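Local coordinates for protein C alpha-dehydrogenase (PDB 4YAG) that binds NADH as a short-chain dehydrogenase/reductase and, as a C-alpha dehydrogenase, probably oxidises the alpha-carbon alcohol of lignin beta-aryl ethers in their early breakdown, at residues Y110-A113 against I114-G118; M237-D240 against A241-N245. One frame throughout, in Å; residues are numbered along the deposited sequence.

Contact 1 of 2, residues Y110-A113 against I114-G118; sequences YGLA and INLMG. With NAI (1,4-dihydronicotinamide adenine dinucleotide), chain C.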
loop_
_atom_site.group_PDB
_atom_site.type_symbol
_atom_site.label_atom_id
_atom_site.label_comp_id
_atom_site.label_asym_id
_atom_site.label_seq_id
_atom_site.Cartn_x
_atom_site.Cartn_y
_atom_site.Cartn_z
ATOM N N TYR A 110 -10.680 7.112 -0.523
ATOM C CA TYR A 110 -10.510 7.696 -1.856
ATOM C C TYR A 110 -9.103 7.512 -2.386
ATOM O O TYR A 110 -8.883 7.019 -3.494
ATOM C CB TYR A 110 -10.806 9.175 -1.738
ATOM C CG TYR A 110 -10.402 10.082 -2.891
ATOM C CD1 TYR A 110 -10.674 9.754 -4.205
ATOM C CD2 TYR A 110 -9.795 11.301 -2.633
ATOM C CE1 TYR A 110 -10.329 10.609 -5.223
ATOM C CE2 TYR A 110 -9.463 12.162 -3.641
ATOM C CZ TYR A 110 -9.732 11.817 -4.934
ATOM O OH TYR A 110 -9.409 12.713 -5.934
ATOM N N GLY A 111 -8.114 7.912 -1.601
ATOM C CA GLY A 111 -6.760 7.855 -2.086
ATOM C C GLY A 111 -6.276 6.443 -2.364
ATOM O O GLY A 111 -5.524 6.196 -3.327
ATOM N N LEU A 112 -6.674 5.503 -1.511
ATOM C CA LEU A 112 -6.301 4.116 -1.733
ATOM C C LEU A 112 -7.074 3.491 -2.885
ATOM O O LEU A 112 -6.520 2.691 -3.663
ATOM C CB LEU A 112 -6.429 3.289 -0.454
ATOM C CG LEU A 112 -5.403 3.617 0.636
ATOM C CD1 LEU A 112 -5.814 2.956 1.956
ATOM C CD2 LEU A 112 -4.002 3.207 0.239
ATOM N N ALA A 113 -8.340 3.878 -3.028
ATOM C CA ALA A 113 -9.174 3.311 -4.095
ATOM C C ALA A 113 -8.605 3.664 -5.441
ATOM O O ALA A 113 -8.519 2.813 -6.298
ATOM C CB ALA A 113 -10.616 3.779 -4.015
ATOM N N ILE A 114 -8.255 4.925 -5.665
ATOM C CA ILE A 114 -7.847 5.294 -7.011
ATOM C C ILE A 114 -6.404 4.870 -7.247
ATOM O O ILE A 114 -6.081 4.222 -8.245
ATOM C CB ILE A 114 -8.004 6.805 -7.285
ATOM C CG1 ILE A 114 -9.395 7.316 -6.891
ATOM C CG2 ILE A 114 -7.676 7.103 -8.751
ATOM C CD1 ILE A 114 -10.555 6.478 -7.364
ATOM N N ASN A 115 -5.514 5.219 -6.320
ATOM C CA ASN A 115 -4.086 5.091 -6.592
ATOM C C ASN A 115 -3.502 3.692 -6.352
ATOM O O ASN A 115 -2.450 3.371 -6.897
ATOM C CB ASN A 115 -3.283 6.133 -5.796
ATOM C CG ASN A 115 -3.507 7.561 -6.284
ATOM O OD1 ASN A 115 -4.090 7.790 -7.343
ATOM N ND2 ASN A 115 -3.060 8.533 -5.498
ATOM N N LEU A 116 -4.190 2.859 -5.577
ATOM C CA LEU A 116 -3.728 1.500 -5.349
ATOM C C LEU A 116 -4.720 0.489 -5.920
ATOM O O LEU A 116 -4.328 -0.422 -6.684
ATOM C CB LEU A 116 -3.479 1.249 -3.856
ATOM C CG LEU A 116 -3.075 -0.193 -3.517
ATOM C CD1 LEU A 116 -1.885 -0.670 -4.328
ATOM C CD2 LEU A 116 -2.766 -0.357 -2.012
ATOM N N MET A 117 -6.006 0.606 -5.601
ATOM C CA MET A 117 -6.952 -0.372 -6.112
ATOM C C MET A 117 -7.190 -0.193 -7.623
ATOM O O MET A 117 -7.549 -1.141 -8.296
ATOM C CB MET A 117 -8.274 -0.371 -5.326
ATOM C CG MET A 117 -9.155 -1.578 -5.636
ATOM S SD MET A 117 -8.305 -3.179 -5.415
ATOM C CE MET A 117 -8.065 -3.160 -3.665
ATOM N N GLY A 118 -6.976 1.000 -8.154
ATOM C CA GLY A 118 -7.133 1.203 -9.595
ATOM C C GLY A 118 -6.222 0.248 -10.368
ATOM O O GLY A 118 -6.699 -0.524 -11.215
HETATM P PA NAI C . -3.789 14.208 -14.933
HETATM O O1A NAI C . -4.884 14.608 -13.983
HETATM O O2A NAI C . -3.402 15.215 -15.997
HETATM O O5B NAI C . -4.150 12.850 -15.638
HETATM C C5B NAI C . -4.814 11.851 -14.918
HETATM C C4B NAI C . -6.061 11.499 -15.626
HETATM O O4B NAI C . -6.594 10.366 -14.867
HETATM C C3B NAI C . -7.092 12.537 -15.696
HETATM O O3B NAI C . -7.567 12.747 -17.041
HETATM C C2B NAI C . -8.133 12.084 -14.795
HETATM O O2B NAI C . -9.450 12.523 -15.158
HETATM C C1B NAI C . -7.999 10.628 -14.764
HETATM N N9A NAI C . -8.547 10.016 -13.582
HETATM C C8A NAI C . -8.459 10.446 -12.275
HETATM N N7A NAI C . -9.151 9.628 -11.470
HETATM C C5A NAI C . -9.701 8.627 -12.229
HETATM C C6A NAI C . -10.504 7.511 -11.988
HETATM N N6A NAI C . -10.980 7.263 -10.693
HETATM N N1A NAI C . -10.873 6.703 -13.015
HETATM C C2A NAI C . -10.466 6.976 -14.277
HETATM N N3A NAI C . -9.698 8.037 -14.565
HETATM C C4A NAI C . -9.311 8.873 -13.575
HETATM O O3 NAI C . -2.549 13.943 -13.981
HETATM P PN NAI C . -1.184 13.120 -14.220
HETATM O O1N NAI C . -0.908 12.850 -15.694
HETATM O O2N NAI C . -0.121 13.943 -13.535
HETATM O O5D NAI C . -1.448 11.741 -13.439
HETATM C C5D NAI C . -1.089 10.472 -13.992
HETATM C C4D NAI C . -0.399 9.653 -12.962
HETATM O O4D NAI C . 0.944 10.223 -12.747
HETATM C C3D NAI C . -1.058 9.632 -11.653
HETATM O O3D NAI C . -1.096 8.274 -11.168
HETATM C C2D NAI C . -0.231 10.466 -10.784
HETATM O O2D NAI C . -0.348 10.063 -9.415
HETATM C C1D NAI C . 1.117 10.258 -11.279
HETATM N N1N NAI C . 2.134 11.205 -11.012
HETATM C C2N NAI C . 2.153 12.473 -11.542
HETATM C C3N NAI C . 3.207 13.323 -11.250
HETATM C C7N NAI C . 3.255 14.702 -11.814
HETATM O O7N NAI C . 4.114 15.535 -11.453
HETATM N N7N NAI C . 2.310 15.021 -12.881
HETATM C C4N NAI C . 4.257 12.925 -10.439
HETATM C C5N NAI C . 4.250 11.629 -9.959
HETATM C C6N NAI C . 3.212 10.783 -10.252
HETATM O O HOH W 1 -3.219 7.771 -2.603
#
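Leu112 O takes two backbone donors, Leu116 N and Met117 N, and this shared acceptor marks a pi-type turn within helix 105-133 of the Rossmann-fold SDR domain. The i+5 to i bond from Met117 N, the pi-helical one, at 2.9 Å, is the straighter, with an N-H...O angle of 166°; Leu116 N approaches from above the carbonyl plane and its bond bends to 144°. The tight side of the contact faces the cofactor. There Tyr110 has CG anti to the backbone N (chi1 166°), which carries its ring along the helix until CE1 lies 3.8 Å from Ile114 CG1, the two side chains meeting at a slant. The same branch runs on to the cofactor, Ile114 CD1 standing 3.4 Å from N6A, the amino nitrogen of the NADH adenine. Packing is looser round the helix, where Leu112 CD2 and Leu116 CD2 are 4.4 Å apart; here Leu112 and Met117 pack against Met117 and Leu112 of the second subunit. Between these regions lies Asn115, beside Tyr158 of the NADH site, with ND2 hydrogen-bonded to Ile94 O. A water accepts from Asn115 ND2 at 3.0 Å and donates a weak bond to Gly111 O.

Contact 2 of 2, residues M237-D240 against A241-N245; sequences MIVD and AIVHN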
loop_
_atom_site.group_PDB
_atom_site.type_symbol
_atom_site.label_atom_id
_atom_site.label_comp_id
_atom_site.label_asym_id
_atom_site.label_seq_id
_atom_site.Cartn_x
_atom_site.Cartn_y
_atom_site.Cartn_z
ATOM N N MET A 237 10.021 7.409 -22.770
ATOM C CA MET A 237 10.644 6.519 -21.784
ATOM C C MET A 237 9.858 5.237 -21.648
ATOM O O MET A 237 10.425 4.166 -21.400
ATOM C CB MET A 237 10.729 7.181 -20.413
ATOM C CG MET A 237 11.581 8.421 -20.357
ATOM S SD MET A 237 11.572 9.132 -18.713
ATOM C CE MET A 237 12.369 10.703 -19.036
ATOM N N ILE A 238 8.534 5.349 -21.689
ATOM C CA ILE A 238 7.665 4.198 -21.595
ATOM C C ILE A 238 7.725 3.321 -22.857
ATOM O O ILE A 238 7.698 2.089 -22.750
ATOM C CB ILE A 238 6.209 4.624 -21.213
ATOM C CG1 ILE A 238 6.206 5.167 -19.783
ATOM C CG2 ILE A 238 5.222 3.487 -21.370
ATOM C CD1 ILE A 238 6.775 4.188 -18.768
ATOM N N VAL A 239 7.823 3.915 -24.041
ATOM C CA VAL A 239 8.061 3.132 -25.256
ATOM C C VAL A 239 9.317 2.280 -25.030
ATOM O O VAL A 239 9.286 1.058 -25.258
ATOM C CB VAL A 239 8.226 4.039 -26.489
ATOM C CG1 VAL A 239 8.810 3.287 -27.674
ATOM C CG2 VAL A 239 6.879 4.673 -26.857
ATOM N N ASP A 240 10.396 2.903 -24.541
ATOM C CA ASP A 240 11.649 2.162 -24.352
ATOM C C ASP A 240 11.467 1.044 -23.307
ATOM O O ASP A 240 12.005 -0.057 -23.470
ATOM C CB ASP A 240 12.789 3.088 -23.941
ATOM C CG ASP A 240 13.199 4.065 -25.050
ATOM O OD1 ASP A 240 12.895 3.827 -26.236
ATOM O OD2 ASP A 240 13.840 5.086 -24.720
ATOM N N ALA A 241 10.706 1.311 -22.256
ATOM C CA ALA A 241 10.503 0.335 -21.183
ATOM C C ALA A 241 9.708 -0.873 -21.678
ATOM O O ALA A 241 9.950 -2.013 -21.234
ATOM C CB ALA A 241 9.790 0.981 -19.985
ATOM N N ILE A 242 8.726 -0.643 -22.543
ATOM C CA ILE A 242 7.947 -1.735 -23.126
ATOM C C ILE A 242 8.790 -2.550 -24.105
ATOM O O ILE A 242 8.792 -3.788 -24.052
ATOM C CB ILE A 242 6.684 -1.189 -23.826
ATOM C CG1 ILE A 242 5.761 -0.577 -22.783
ATOM C CG2 ILE A 242 5.973 -2.281 -24.579
ATOM C CD1 ILE A 242 4.753 0.383 -23.397
ATOM N N VAL A 243 9.507 -1.874 -24.995
ATOM C CA VAL A 243 10.338 -2.555 -25.972
ATOM C C VAL A 243 11.405 -3.414 -25.295
ATOM O O VAL A 243 11.688 -4.527 -25.746
ATOM C CB VAL A 243 10.997 -1.545 -26.944
ATOM C CG1 VAL A 243 12.020 -2.220 -27.826
ATOM C CG2 VAL A 243 9.923 -0.896 -27.818
ATOM N N HIS A 244 12.014 -2.867 -24.251
ATOM C CA HIS A 244 13.160 -3.529 -23.612
ATOM C C HIS A 244 12.838 -4.220 -22.303
ATOM O O HIS A 244 13.743 -4.750 -21.640
ATOM C CB HIS A 244 14.274 -2.510 -23.414
ATOM C CG HIS A 244 14.826 -2.026 -24.711
ATOM N ND1 HIS A 244 15.591 -2.816 -25.526
ATOM C CD2 HIS A 244 14.665 -0.843 -25.352
ATOM C CE1 HIS A 244 15.880 -2.140 -26.633
ATOM N NE2 HIS A 244 15.337 -0.947 -26.544
ATOM N N ASN A 245 11.562 -4.254 -21.941
ATOM C CA ASN A 245 11.102 -4.915 -20.730
ATOM C C ASN A 245 11.845 -4.466 -19.477
ATOM O O ASN A 245 12.423 -5.269 -18.735
ATOM C CB ASN A 245 11.167 -6.439 -20.850
ATOM C CG ASN A 245 10.368 -7.129 -19.771
ATOM O OD1 ASN A 245 9.477 -6.543 -19.181
ATOM N ND2 ASN A 245 10.724 -8.382 -19.470
#
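Asp240 and His244 meet through the backbone of one and the ring of the other, near the C-terminal end of helix 231-244. Asp240 O receives the His244 N-H at 2.9 Å and also lies at the edge of the imidazole, near the ring plane, 3.4 Å from CD2. A chi1 of -66° sets His244 CG beside its own backbone N, and chi2, at -71°, then turns the CD2 edge toward Asp240 O. Val243 CG1 rests over one face of the same ring, offset toward its rim. The acidic end of Asp240 does not reach the imidazole: OD1 stays 5.4 Å from NE2, so any attraction between them would be at most a longer-range one. Asn245 then leaves the helical path with positive phi.

Ala241, which residues 237-240 cover nearly as much as Asp240 is covered by residues 241-245, is buried and bonds through its N-H to Met237 O, at an N-H...O angle of 144°. Its CB sits 3.5 Å from that same oxygen and also touches Val249 of strand 248-250.

Ile238 works on the buried flank. Its CG2 meets Ile242 CD1 at 3.7 Å, the two branched chains crossing at a slant, while Ile242 CG1 lies 3.3 Å from Ile238 O. Beyond them Ile238 packs on Val140 and Ile21, and Ile242 on His138 and Leu25. One apolar face thus rests on strands and the neighbouring helix 16-27, while Val243 and His244 are exposed, the amphipathic pattern of a helix flanking the parallel sheet of a Rossmann fold.

How the contacts relate
Contacts 1 and 2 lie on two different helices of one Rossmann fold, 105-133 and 231-244, and show how the same i to i+4 packing serves different surroundings. They lie on opposite sides of the chain's centre, their centres 25 Å apart and their nearest atoms about 15 Å apart, and do not touch. Contact 1 belongs to the cofactor pocket through Ile114, and other residues of its helix pack on the second subunit. Contact 2 is more remote: the side chain of Ile238 is about 10 Å from the bound NADH and about 6 Å from that of Ile17, an NADH-binding residue. No other protein chain of the assembly touches residues 237-245. Only contact 1 meets the cofactor directly.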